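Local coordinates for protein glycosyl hydrolase (Rhizobium leguminosarum bv. trifolii, PDB 5NDX) that probably hydrolyses O-glycosidic bonds, as the bacterial orthologue of human alpha-L-iduronidase in glycoside hydrolase family 39, at residues 105-110 against 152-157; 231-236 against 416-421; 454-459 against 484-489; 533-538 against 612-617. The protein carries 2 engineered substitutions. All coordinates share one frame; numbering follows the deposited sequence. Where two conformers were deposited one is given.

Contact 1: residues 105-110 against 152-157; sequences TDYEDM and WTYGIK
T105 meets Y154 through its backbone: its carbonyl O lies 3.4 Å from Y154 CE1, at the ring edge and in the ring plane, where the weakly positive C-H rim of an aromatic suits an oxygen. D106 contributes by shaping its own loop. OD1 accepts from E108 N at 3.2 Å in an Asx turn, inside a type I beta turn from D106 to D109, and aspartate is short enough to reach back in this way. The turn presents Y107 for the main contact, a T-shaped stack. The Y107 edge points at the Y154 face with the planes at 85°, and CD2 stands over the ring centre, 3.5 Å above it. Y154 turns its CG anti to its own carbonyl carbon (chi1 -42°), which lays the ring alongside 105-107; its side chain is about 11 Å from that of Q146, the predicted proton-donor position, altered in this structure. E108 extends to the exposed side, with OE1 3.9 Å from K157 CB; the lysine bends away beyond that, and no salt bridge joins the two. D109 caps the next helix, its OD1 accepting from D111 N. The contact thus joins two beta-alpha loops of the TIM barrel, linking the loop between strand 91-95 and helix 110-131 to the start of helix 155-171, where N161 holds Y107 O.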
loop_
_atom_site.group_PDB
_atom_site.type_symbol
_atom_site.label_atom_id
_atom_site.label_comp_id
_atom_site.label_asym_id
_atom_site.label_seq_id
_atom_site.Cartn_x
_atom_site.Cartn_y
_atom_site.Cartn_z
ATOM N N THR A 105 -28.727 -18.061 -0.990
ATOM C CA THR A 105 -29.813 -17.276 -1.624
ATOM C C THR A 105 -30.719 -16.487 -0.665
ATOM O O THR A 105 -31.489 -15.667 -1.116
ATOM C CB THR A 105 -30.695 -18.229 -2.438
ATOM O OG1 THR A 105 -31.113 -19.305 -1.586
ATOM C CG2 THR A 105 -29.903 -18.804 -3.620
ATOM N N ASP A 106 -30.560 -16.657 0.647
ATOM C CA ASP A 106 -31.509 -16.129 1.623
ATOM C C ASP A 106 -30.938 -16.180 3.036
ATOM O O ASP A 106 -30.914 -17.241 3.666
ATOM C CB ASP A 106 -32.840 -16.914 1.571
ATOM C CG ASP A 106 -33.946 -16.297 2.445
ATOM O OD1 ASP A 106 -33.815 -15.133 2.908
ATOM O OD2 ASP A 106 -34.970 -16.995 2.643
ATOM N N TYR A 107 -30.517 -15.021 3.545
ATOM C CA TYR A 107 -29.887 -14.959 4.879
ATOM C C TYR A 107 -30.896 -14.875 6.022
ATOM O O TYR A 107 -30.505 -14.860 7.184
ATOM C CB TYR A 107 -28.825 -13.835 4.938
ATOM C CG TYR A 107 -27.522 -14.245 4.268
ATOM C CD1 TYR A 107 -26.616 -15.077 4.922
ATOM C CD2 TYR A 107 -27.211 -13.833 2.973
ATOM C CE1 TYR A 107 -25.438 -15.472 4.313
ATOM C CE2 TYR A 107 -26.024 -14.213 2.362
ATOM C CZ TYR A 107 -25.148 -15.037 3.042
ATOM O OH TYR A 107 -23.978 -15.437 2.459
ATOM N N GLU A 108 -32.191 -14.866 5.686
ATOM C CA GLU A 108 -33.269 -15.033 6.670
ATOM C C GLU A 108 -33.624 -16.495 6.885
ATOM O O GLU A 108 -34.207 -16.842 7.902
ATOM C CB GLU A 108 -34.491 -14.245 6.250
ATOM C CG GLU A 108 -34.142 -12.784 6.030
ATOM C CD GLU A 108 -35.348 -11.883 6.044
ATOM O OE1 GLU A 108 -35.974 -11.794 7.112
ATOM O OE2 GLU A 108 -35.646 -11.250 5.007
ATOM N N ASP A 109 -33.251 -17.348 5.937
ATOM C CA ASP A 109 -33.364 -18.777 6.110
ATOM C C ASP A 109 -32.275 -19.245 7.073
ATOM O O ASP A 109 -31.108 -19.283 6.709
ATOM C CB ASP A 109 -33.228 -19.450 4.741
ATOM C CG ASP A 109 -33.302 -20.961 4.804
ATOM O OD1 ASP A 109 -32.972 -21.578 5.836
ATOM O OD2 ASP A 109 -33.667 -21.544 3.770
ATOM N N MET A 110 -32.666 -19.649 8.275
ATOM C CA MET A 110 -31.709 -20.028 9.308
ATOM C C MET A 110 -30.850 -21.281 9.035
ATOM O O MET A 110 -29.822 -21.481 9.709
ATOM C CB MET A 110 -32.408 -20.159 10.675
ATOM C CG MET A 110 -32.872 -18.822 11.239
ATOM S SD MET A 110 -31.541 -17.646 11.629
ATOM C CE MET A 110 -30.676 -18.548 12.915
ATOM N N TRP A 152 -27.222 -8.211 -2.718
ATOM C CA TRP A 152 -28.147 -9.070 -3.518
ATOM C C TRP A 152 -29.641 -8.812 -3.331
ATOM O O TRP A 152 -30.332 -8.458 -4.272
ATOM C CB TRP A 152 -27.814 -10.573 -3.326
ATOM C CG TRP A 152 -27.229 -11.283 -4.552
ATOM C CD1 TRP A 152 -27.715 -11.247 -5.837
ATOM C CD2 TRP A 152 -26.083 -12.161 -4.584
ATOM N NE1 TRP A 152 -26.932 -12.024 -6.662
ATOM C CE2 TRP A 152 -25.928 -12.599 -5.923
ATOM C CE3 TRP A 152 -25.167 -12.611 -3.614
ATOM C CZ2 TRP A 152 -24.896 -13.470 -6.315
ATOM C CZ3 TRP A 152 -24.150 -13.479 -4.001
ATOM C CH2 TRP A 152 -24.020 -13.896 -5.344
ATOM N N THR A 153 -30.116 -9.022 -2.114
ATOM C CA THR A 153 -31.366 -8.431 -1.633
ATOM C C THR A 153 -31.229 -8.506 -0.115
ATOM O O THR A 153 -30.878 -7.511 0.531
ATOM C CB THR A 153 -32.658 -9.160 -2.151
ATOM O OG1 THR A 153 -32.340 -10.501 -2.555
ATOM C CG2 THR A 153 -33.349 -8.408 -3.336
ATOM N N TYR A 154 -31.460 -9.720 0.405
ATOM C CA TYR A 154 -31.350 -10.151 1.812
ATOM C C TYR A 154 -31.910 -9.231 2.914
ATOM O O TYR A 154 -32.477 -9.739 3.892
ATOM C CB TYR A 154 -29.922 -10.582 2.130
ATOM C CG TYR A 154 -29.233 -11.413 1.048
ATOM C CD1 TYR A 154 -29.881 -12.483 0.425
ATOM C CD2 TYR A 154 -27.899 -11.147 0.674
ATOM C CE1 TYR A 154 -29.236 -13.235 -0.554
ATOM C CE2 TYR A 154 -27.242 -11.905 -0.288
ATOM C CZ TYR A 154 -27.915 -12.945 -0.902
ATOM O OH TYR A 154 -27.272 -13.694 -1.854
ATOM N N GLY A 155 -31.736 -7.912 2.781
ATOM C CA GLY A 155 -32.353 -6.930 3.678
ATOM C C GLY A 155 -31.507 -6.684 4.915
ATOM O O GLY A 155 -30.458 -7.320 5.108
ATOM N N ILE A 156 -31.975 -5.757 5.749
ATOM C CA ILE A 156 -31.320 -5.423 7.005
ATOM C C ILE A 156 -31.213 -6.667 7.881
ATOM O O ILE A 156 -30.173 -6.899 8.488
ATOM C CB ILE A 156 -32.081 -4.345 7.822
ATOM C CG1 ILE A 156 -32.283 -3.044 7.019
ATOM C CG2 ILE A 156 -31.369 -4.050 9.144
ATOM C CD1 ILE A 156 -31.050 -2.492 6.354
ATOM N N LYS A 157 -32.273 -7.458 7.937
ATOM C CA LYS A 157 -32.312 -8.609 8.830
ATOM C C LYS A 157 -31.374 -9.698 8.329
ATOM O O LYS A 157 -30.673 -10.294 9.117
ATOM C CB LYS A 157 -33.738 -9.185 8.977
ATOM C CG LYS A 157 -34.095 -9.611 10.403
ATOM C CD LYS A 157 -34.716 -8.445 11.202
ATOM C CE LYS A 157 -35.363 -8.882 12.522
ATOM N NZ LYS A 157 -34.337 -9.246 13.547
#

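Contact 2: residues 231-236 against 416-421; sequences LTPKTN and DAINRS
Where the TIM barrel meets the nine-stranded beta-sheet, D416 of the sheet's 416-421 loop reaches the weakly bonded beginning of barrel helix 235-252 and grips T235 with both carboxylate oxygens. OD1 takes the T235 hydroxyl through its syn lone pair, with OG1 2.7 Å away. OD2 accepts from T235 N at 3.3 Å, the donor lying 42° out of the carboxylate plane. The threonine hydroxyl sits between its backbone N and carbonyl carbon (chi1 53°), which turns it to the carboxylate that the T235 N-H also meets. P233 O also crowds D416, 3.2 Å from OD2 with no proton between them. A salt bridge from R290 to OD1 probably eases that repulsion. Farther along, I418 CD1 packs 4.1 Å from P233 CD, two compact apolar groups at right angles, while one water links T232 OG1 to I418 N and another links N236 N to D416 OD2. Helix 282-300 underlies the joint: Y283 touches P233 and I418, and R290 and Q294 also bond T235.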
loop_
_atom_site.group_PDB
_atom_site.type_symbol
_atom_site.label_atom_id
_atom_site.label_comp_id
_atom_site.label_asym_id
_atom_site.label_seq_id
_atom_site.Cartn_x
_atom_site.Cartn_y
_atom_site.Cartn_z
ATOM N N LEU A 231 -12.891 15.601 -11.724
ATOM C CA LEU A 231 -13.352 16.286 -10.561
ATOM C C LEU A 231 -12.212 16.309 -9.524
ATOM O O LEU A 231 -11.299 15.457 -9.542
ATOM C CB LEU A 231 -14.586 15.563 -10.008
ATOM C CG LEU A 231 -15.783 15.422 -10.955
ATOM C CD1 LEU A 231 -16.936 14.768 -10.194
ATOM C CD2 LEU A 231 -16.262 16.716 -11.570
ATOM N N THR A 232 -12.269 17.314 -8.662
ATOM C CA THR A 232 -11.196 17.623 -7.726
ATOM C C THR A 232 -11.407 16.875 -6.392
ATOM O O THR A 232 -12.405 17.091 -5.741
ATOM C CB THR A 232 -11.129 19.143 -7.492
ATOM O OG1 THR A 232 -10.706 19.753 -8.718
ATOM C CG2 THR A 232 -10.081 19.468 -6.449
ATOM N N PRO A 233 -10.506 15.967 -6.006
ATOM C CA PRO A 233 -10.647 15.371 -4.648
ATOM C C PRO A 233 -10.789 16.405 -3.513
ATOM O O PRO A 233 -10.094 17.399 -3.523
ATOM C CB PRO A 233 -9.332 14.594 -4.464
ATOM C CG PRO A 233 -8.913 14.239 -5.869
ATOM C CD PRO A 233 -9.320 15.450 -6.708
ATOM N N LYS A 234 -11.703 16.185 -2.577
ATOM C CA LYS A 234 -11.850 17.022 -1.364
ATOM C C LYS A 234 -11.296 16.220 -0.167
ATOM O O LYS A 234 -12.025 15.485 0.478
ATOM C CB LYS A 234 -13.351 17.372 -1.103
ATOM C CG LYS A 234 -13.914 18.525 -1.934
ATOM C CD LYS A 234 -13.453 18.439 -3.389
ATOM C CE LYS A 234 -14.164 19.329 -4.444
ATOM N NZ LYS A 234 -14.969 18.449 -5.366
ATOM N N THR A 235 -10.007 16.315 0.068
ATOM C CA THR A 235 -9.354 15.383 0.975
ATOM C C THR A 235 -9.787 15.621 2.430
ATOM O O THR A 235 -10.038 14.651 3.162
ATOM C CB THR A 235 -7.826 15.396 0.832
ATOM O OG1 THR A 235 -7.339 16.733 0.958
ATOM C CG2 THR A 235 -7.414 14.881 -0.504
ATOM N N ASN A 236 -9.842 16.875 2.855
ATOM C CA ASN A 236 -10.286 17.175 4.222
ATOM C C ASN A 236 -11.696 16.683 4.525
ATOM O O ASN A 236 -11.984 16.333 5.702
ATOM C CB ASN A 236 -10.103 18.668 4.598
ATOM C CG ASN A 236 -8.707 18.971 5.234
ATOM O OD1 ASN A 236 -8.014 19.916 4.824
ATOM N ND2 ASN A 236 -8.312 18.212 6.210
ATOM N N ASP A 416 -5.436 19.948 -3.152
ATOM C CA ASP A 416 -6.497 19.199 -3.793
ATOM C C ASP A 416 -6.542 19.463 -5.294
ATOM O O ASP A 416 -6.722 18.534 -6.088
ATOM C CB ASP A 416 -7.835 19.565 -3.138
ATOM C CG ASP A 416 -7.991 18.944 -1.763
ATOM O OD1 ASP A 416 -7.126 18.169 -1.309
ATOM O OD2 ASP A 416 -8.995 19.202 -1.117
ATOM N N ALA A 417 -6.336 20.716 -5.693
ATOM C CA ALA A 417 -6.421 21.039 -7.122
ATOM C C ALA A 417 -5.303 20.385 -7.922
ATOM O O ALA A 417 -4.092 20.470 -7.596
ATOM C CB ALA A 417 -6.508 22.553 -7.368
ATOM N N ILE A 418 -5.723 19.737 -8.993
ATOM C CA ILE A 418 -4.847 18.915 -9.843
ATOM C C ILE A 418 -3.947 19.754 -10.752
ATOM O O ILE A 418 -2.826 19.413 -11.026
ATOM C CB ILE A 418 -5.732 17.993 -10.713
ATOM C CG1 ILE A 418 -6.431 16.980 -9.783
ATOM C CG2 ILE A 418 -4.906 17.225 -11.744
ATOM C CD1 ILE A 418 -7.748 16.510 -10.338
ATOM N N ASN A 419 -4.478 20.868 -11.191
ATOM C CA ASN A 419 -3.964 21.765 -12.194
ATOM C C ASN A 419 -3.126 22.902 -11.570
ATOM O O ASN A 419 -3.077 23.971 -12.177
ATOM C CB ASN A 419 -5.220 22.405 -12.871
ATOM C CG ASN A 419 -6.140 23.084 -11.841
ATOM O OD1 ASN A 419 -5.907 24.201 -11.471
ATOM N ND2 ASN A 419 -7.104 22.355 -11.303
ATOM N N ARG A 420 -2.617 22.746 -10.335
ATOM C CA ARG A 420 -1.798 23.776 -9.692
ATOM C C ARG A 420 -0.359 23.306 -9.627
ATOM O O ARG A 420 -0.099 22.120 -9.375
ATOM C CB ARG A 420 -2.290 24.100 -8.298
ATOM C CG ARG A 420 -3.685 24.713 -8.275
ATOM C CD ARG A 420 -3.743 26.188 -7.886
ATOM N NE ARG A 420 -3.076 26.377 -6.594
ATOM C CZ ARG A 420 -3.601 26.151 -5.380
ATOM N NH1 ARG A 420 -4.871 25.719 -5.193
ATOM N NH2 ARG A 420 -2.826 26.365 -4.321
ATOM N N SER A 421 0.547 24.218 -9.933
ATOM C CA SER A 421 1.982 24.004 -9.990
ATOM C C SER A 421 2.637 25.100 -9.144
ATOM O O SER A 421 1.985 25.995 -8.654
ATOM C CB SER A 421 2.495 24.065 -11.428
ATOM O OG SER A 421 2.229 25.366 -11.974
HETATM O O HOH W 1 -8.453 20.123 -9.938
HETATM O O HOH W 2 -9.603 19.476 1.354
#

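Contact 3: residues 454-459 against 484-489; sequences EVWEAQ and AELRRA
V455 and L486 form the apolar centre, with V455 CG1 3.8 Å from L486 CD2. The branched valine has its CG1 anti to the backbone N (chi1 171°), leaving CG2 to meet A489 CB at 3.8 Å; the small alanine lets the two helices come near. L486 CD2 also wedges against W456, 3.6 Å from its CB; the tryptophan's indole turns off toward W320 and F329, and its NE1 bonds P475 O. Outward, E485 and Q459 extend from opposite directions. Q459 NE2 gives E485 OE1 a hydrogen bond of 3.1 Å, fairly straight at 159°. It lies close to the amide plane but meets OE1 from above the carboxylate plane. The same NE2 also bonds Q482 O, so two acceptors fix the amide's rotation. A water donating to V455 O and to E485 OE2 makes a second bridge. Q459 OE1, buried against L486 without a polar partner in the model, probably pays a price that the NE2 bonds offset: leucine, valine and alanine probably supply most of the adhesion, while the amide-carboxylate bond fixes how the side chains are set.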
loop_
_atom_site.group_PDB
_atom_site.type_symbol
_atom_site.label_atom_id
_atom_site.label_comp_id
_atom_site.label_asym_id
_atom_site.label_seq_id
_atom_site.Cartn_x
_atom_site.Cartn_y
_atom_site.Cartn_z
ATOM N N GLU A 454 6.372 10.659 -17.182
ATOM C CA GLU A 454 6.972 11.761 -17.928
ATOM C C GLU A 454 8.032 11.211 -18.883
ATOM O O GLU A 454 8.144 11.636 -20.054
ATOM C CB GLU A 454 7.607 12.855 -17.041
ATOM C CG GLU A 454 6.603 13.764 -16.320
ATOM C CD GLU A 454 5.966 13.120 -15.045
ATOM O OE1 GLU A 454 6.204 11.928 -14.718
ATOM O OE2 GLU A 454 5.165 13.823 -14.384
ATOM N N VAL A 455 8.799 10.251 -18.400
ATOM C CA VAL A 455 9.849 9.680 -19.214
ATOM C C VAL A 455 9.227 8.988 -20.440
ATOM O O VAL A 455 9.703 9.138 -21.541
ATOM C CB VAL A 455 10.715 8.722 -18.384
ATOM C CG1 VAL A 455 11.665 7.968 -19.293
ATOM C CG2 VAL A 455 11.510 9.511 -17.352
ATOM N N TRP A 456 8.208 8.170 -20.199
ATOM C CA TRP A 456 7.493 7.478 -21.241
ATOM C C TRP A 456 6.871 8.416 -22.280
ATOM O O TRP A 456 6.978 8.151 -23.487
ATOM C CB TRP A 456 6.381 6.651 -20.605
ATOM C CG TRP A 456 5.480 5.903 -21.566
ATOM C CD1 TRP A 456 5.833 4.890 -22.422
ATOM C CD2 TRP A 456 4.074 6.094 -21.730
ATOM N NE1 TRP A 456 4.733 4.431 -23.081
ATOM C CE2 TRP A 456 3.634 5.146 -22.671
ATOM C CE3 TRP A 456 3.142 6.972 -21.165
ATOM C CZ2 TRP A 456 2.286 5.061 -23.084
ATOM C CZ3 TRP A 456 1.801 6.887 -21.564
ATOM C CH2 TRP A 456 1.386 5.918 -22.503
ATOM N N GLU A 457 6.243 9.504 -21.820
ATOM C CA GLU A 457 5.627 10.452 -22.731
ATOM C C GLU A 457 6.687 11.079 -23.637
ATOM O O GLU A 457 6.398 11.429 -24.751
ATOM C CB GLU A 457 4.871 11.575 -21.989
ATOM C CG GLU A 457 3.561 11.114 -21.405
ATOM C CD GLU A 457 2.768 12.215 -20.680
ATOM O OE1 GLU A 457 2.829 13.420 -21.043
ATOM O OE2 GLU A 457 2.069 11.829 -19.731
ATOM N N ALA A 458 7.908 11.237 -23.140
ATOM C CA ALA A 458 8.990 11.834 -23.955
ATOM C C ALA A 458 9.697 10.772 -24.817
ATOM O O ALA A 458 10.548 11.133 -25.606
ATOM C CB ALA A 458 10.010 12.586 -23.081
ATOM N N GLN A 459 9.381 9.489 -24.676
ATOM C CA GLN A 459 10.041 8.478 -25.495
ATOM C C GLN A 459 9.432 8.486 -26.913
ATOM O O GLN A 459 8.205 8.453 -27.047
ATOM C CB GLN A 459 9.885 7.090 -24.886
ATOM C CG GLN A 459 10.806 6.830 -23.714
ATOM C CD GLN A 459 10.531 5.519 -23.013
ATOM O OE1 GLN A 459 9.464 4.933 -23.121
ATOM N NE2 GLN A 459 11.493 5.078 -22.261
ATOM N N ALA A 484 14.102 -0.252 -20.143
ATOM C CA ALA A 484 15.225 -0.115 -19.216
ATOM C C ALA A 484 15.251 1.342 -18.713
ATOM O O ALA A 484 15.495 1.593 -17.541
ATOM C CB ALA A 484 16.586 -0.500 -19.861
ATOM N N GLU A 485 14.963 2.288 -19.592
ATOM C CA GLU A 485 14.863 3.688 -19.203
ATOM C C GLU A 485 13.694 3.915 -18.224
ATOM O O GLU A 485 13.854 4.604 -17.240
ATOM C CB GLU A 485 14.805 4.564 -20.470
ATOM C CG GLU A 485 14.698 6.054 -20.259
ATOM C CD GLU A 485 14.431 6.874 -21.586
ATOM O OE1 GLU A 485 14.280 6.307 -22.726
ATOM O OE2 GLU A 485 14.375 8.117 -21.466
ATOM N N LEU A 486 12.546 3.289 -18.449
ATOM C CA LEU A 486 11.408 3.419 -17.542
ATOM C C LEU A 486 11.669 2.790 -16.203
ATOM O O LEU A 486 11.298 3.356 -15.160
ATOM C CB LEU A 486 10.112 2.819 -18.138
ATOM C CG LEU A 486 9.566 3.465 -19.418
ATOM C CD1 LEU A 486 8.268 2.806 -19.788
ATOM C CD2 LEU A 486 9.346 4.967 -19.355
ATOM N N ARG A 487 12.303 1.625 -16.199
ATOM C CA ARG A 487 12.606 0.948 -14.951
ATOM C C ARG A 487 13.699 1.675 -14.113
ATOM O O ARG A 487 13.751 1.489 -12.879
ATOM C CB ARG A 487 12.996 -0.535 -15.194
ATOM C CG ARG A 487 11.834 -1.347 -15.710
ATOM C CD ARG A 487 12.042 -2.832 -15.569
ATOM N NE ARG A 487 10.768 -3.542 -15.607
ATOM C CZ ARG A 487 10.274 -4.100 -16.696
ATOM N NH1 ARG A 487 10.958 -4.084 -17.835
ATOM N NH2 ARG A 487 9.092 -4.677 -16.652
ATOM N N ARG A 488 14.585 2.442 -14.744
ATOM C CA ARG A 488 15.487 3.338 -13.981
ATOM C C ARG A 488 14.666 4.457 -13.315
ATOM O O ARG A 488 14.834 4.741 -12.118
ATOM C CB ARG A 488 16.579 3.928 -14.870
ATOM C CG ARG A 488 17.598 4.905 -14.236
ATOM C CD ARG A 488 18.623 5.492 -15.257
ATOM N NE ARG A 488 18.828 4.625 -16.478
ATOM C CZ ARG A 488 18.483 4.890 -17.781
ATOM N NH1 ARG A 488 17.907 6.052 -18.171
ATOM N NH2 ARG A 488 18.719 3.959 -18.739
ATOM N N ALA A 489 13.755 5.042 -14.087
ATOM C CA ALA A 489 12.936 6.137 -13.620
ATOM C C ALA A 489 11.902 5.727 -12.604
ATOM O O ALA A 489 11.482 6.593 -11.819
ATOM C CB ALA A 489 12.242 6.862 -14.792
HETATM O O HOH W 3 12.279 9.794 -22.252
#

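Contact 4: residues 533-538 against 612-617; sequences AAPTGL and RRSELC. Unlike the reference sequence in segment 533-538: A534 (reference Thr). With SO4 (sulfate ion), chain H; SO4 (sulfate ion), chain G.
A534 and S614 make the tight part of this contact, their backbones drawn to 5.0 Å between CA atoms. S614 CB rests 3.6 Å from A534 CA, and A534 CB, at a position differing from the reference sequence, lies 3.2 Å from L616 O. With chi1 at 48°, the serine hydroxyl stands over its own backbone and reaches forward along the chain: OG donates to L616 O at 2.7 Å, the donor 27° off the carbonyl plane, and also bonds A606 N. Serine suits the place because it is small enough for close approach and still pins its loop. P535 closes the inner side, its CD 3.9 Å from S614 OG, and the rigid ring carries on to W556 and V604. Toward solvent the packing thins. L616 is exposed, with only CB, CG and CD2 leaning on A534 CB, and E615 is poorly ordered. A sulfate, probably from the crystallisation liquor, takes the A534 N-H at 3.0 Å from N to its O4 (chain H), while R613 makes a weak bond to another sulfate. C617 ends the loop in a disulfide with C605 of strand 601-607. With three- and four-stranded antiparallel sheets, a proline just before the first strand and a tryptophan in the second, the arrangement resembles a fibronectin type III domain, the entry to its first strand resting on the loop before its last.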
loop_
_atom_site.group_PDB
_atom_site.type_symbol
_atom_site.label_atom_id
_atom_site.label_comp_id
_atom_site.label_asym_id
_atom_site.label_seq_id
_atom_site.Cartn_x
_atom_site.Cartn_y
_atom_site.Cartn_z
ATOM N N ALA A 533 23.589 -5.832 7.315
ATOM C CA ALA A 533 23.320 -7.230 7.184
ATOM C C ALA A 533 22.963 -7.596 5.730
ATOM O O ALA A 533 22.305 -6.854 4.986
ATOM C CB ALA A 533 22.190 -7.620 8.116
ATOM N N ALA A 534 23.442 -8.755 5.328
ATOM C CA ALA A 534 23.181 -9.262 4.008
ATOM C C ALA A 534 21.690 -9.563 3.818
ATOM O O ALA A 534 20.973 -9.852 4.777
ATOM C CB ALA A 534 24.041 -10.486 3.736
ATOM N N PRO A 535 21.193 -9.407 2.594
ATOM C CA PRO A 535 19.797 -9.805 2.359
ATOM C C PRO A 535 19.617 -11.329 2.458
ATOM O O PRO A 535 20.591 -12.044 2.384
ATOM C CB PRO A 535 19.521 -9.359 0.919
ATOM C CG PRO A 535 20.756 -8.739 0.426
ATOM C CD PRO A 535 21.871 -8.935 1.388
ATOM N N THR A 536 18.382 -11.797 2.521
ATOM C CA THR A 536 18.076 -13.207 2.650
ATOM C C THR A 536 16.934 -13.652 1.773
ATOM O O THR A 536 16.111 -12.829 1.341
ATOM C CB THR A 536 17.719 -13.570 4.098
ATOM O OG1 THR A 536 16.489 -12.956 4.490
ATOM C CG2 THR A 536 18.828 -13.136 5.064
ATOM N N GLY A 537 16.850 -14.958 1.540
ATOM C CA GLY A 537 15.619 -15.537 0.953
ATOM C C GLY A 537 15.389 -15.134 -0.513
ATOM O O GLY A 537 14.277 -14.844 -0.896
ATOM N N LEU A 538 16.438 -15.124 -1.328
ATOM C CA LEU A 538 16.307 -14.696 -2.706
ATOM C C LEU A 538 15.546 -15.713 -3.516
ATOM O O LEU A 538 16.009 -16.828 -3.592
ATOM C CB LEU A 538 17.661 -14.527 -3.359
ATOM C CG LEU A 538 17.672 -14.163 -4.851
ATOM C CD1 LEU A 538 16.950 -12.849 -5.090
ATOM C CD2 LEU A 538 19.094 -14.038 -5.349
ATOM N N ARG A 612 28.851 1.380 2.627
ATOM C CA ARG A 612 29.378 0.048 2.913
ATOM C C ARG A 612 28.466 -1.058 2.368
ATOM O O ARG A 612 27.267 -1.020 2.574
ATOM C CB ARG A 612 29.591 -0.139 4.408
ATOM C CG ARG A 612 30.612 0.844 4.977
ATOM C CD ARG A 612 30.700 0.751 6.497
ATOM N NE ARG A 612 29.431 1.201 7.096
ATOM C CZ ARG A 612 29.309 1.904 8.220
ATOM N NH1 ARG A 612 30.357 2.280 8.923
ATOM N NH2 ARG A 612 28.101 2.193 8.674
ATOM N N ARG A 613 29.060 -2.023 1.695
ATOM C CA ARG A 613 28.374 -3.198 1.176
ATOM C C ARG A 613 28.245 -4.258 2.228
ATOM O O ARG A 613 29.140 -4.431 3.022
ATOM C CB ARG A 613 29.117 -3.795 -0.016
ATOM C CG ARG A 613 28.180 -4.624 -0.880
ATOM C CD ARG A 613 28.810 -5.345 -2.088
ATOM N NE ARG A 613 29.986 -6.202 -1.894
ATOM C CZ ARG A 613 30.117 -7.232 -1.063
ATOM N NH1 ARG A 613 29.172 -7.565 -0.208
ATOM N NH2 ARG A 613 31.248 -7.920 -1.048
ATOM N N SER A 614 27.135 -4.983 2.236
ATOM C CA SER A 614 26.991 -6.132 3.141
ATOM C C SER A 614 28.104 -7.083 2.732
ATOM O O SER A 614 28.226 -7.375 1.542
ATOM C CB SER A 614 25.636 -6.822 3.016
ATOM O OG SER A 614 25.307 -7.077 1.666
ATOM N N GLU A 615 28.956 -7.456 3.705
ATOM C CA GLU A 615 30.130 -8.371 3.511
ATOM C C GLU A 615 29.798 -9.664 2.719
ATOM O O GLU A 615 30.600 -10.177 1.941
ATOM C CB GLU A 615 30.738 -8.741 4.877
ATOM C CG GLU A 615 31.739 -7.711 5.391
ATOM C CD GLU A 615 32.002 -7.830 6.887
ATOM O OE1 GLU A 615 32.556 -6.869 7.466
ATOM O OE2 GLU A 615 31.650 -8.873 7.489
ATOM N N LEU A 616 28.582 -10.136 2.932
ATOM C CA LEU A 616 27.986 -11.201 2.193
ATOM C C LEU A 616 26.985 -10.533 1.190
ATOM O O LEU A 616 26.191 -9.671 1.572
ATOM C CB LEU A 616 27.269 -12.067 3.240
ATOM C CG LEU A 616 26.705 -13.516 3.268
ATOM C CD1 LEU A 616 26.856 -13.976 4.716
ATOM C CD2 LEU A 616 25.239 -13.751 2.823
ATOM N N CYS A 617 27.057 -10.959 -0.064
ATOM C CA CYS A 617 25.946 -10.906 -0.980
ATOM C C CYS A 617 25.103 -12.193 -0.883
ATOM O O CYS A 617 25.539 -13.156 -0.297
ATOM C CB CYS A 617 26.449 -10.526 -2.388
ATOM S SG CYS A 617 27.151 -8.814 -2.250
HETATM S S SO4 H . 25.089 -10.640 7.994
HETATM O O1 SO4 H . 25.621 -9.414 8.637
HETATM O O2 SO4 H . 25.737 -11.823 8.612
HETATM O O3 SO4 H . 23.627 -10.702 8.227
HETATM O O4 SO4 H . 25.393 -10.647 6.544
HETATM S S SO4 G . 32.437 -2.640 -2.682
HETATM O O1 SO4 G . 33.750 -1.955 -2.793
HETATM O O2 SO4 G . 31.630 -1.987 -1.628
HETATM O O3 SO4 G . 31.728 -2.557 -3.980
HETATM O O4 SO4 G . 32.642 -4.065 -2.327
#

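Overall arrangement
Contacts 1 to 4 follow one another along the chain in series. Contact 1 lies within the TIM barrel, at the loops after its third and fourth strands. Contact 2, its centre about 41 Å from that of contact 1, ties the barrel to the nine-stranded sheet. Contact 3, centred about 26 Å from contact 2, joins the helices 452-457 and 480-489 of the connection between neighbouring strands 436-445 and 493-503 of that sheet; R487 there also touches strand 590-594 of the C-terminal domain. Contact 4 lies inside that domain. The centres of contacts 3 and 4 are about 29 Å apart. Contacts 1 and 4 lie on opposite sides of the chain's centre, so the four sample barrel, interdomain joint, sheet and terminal domain.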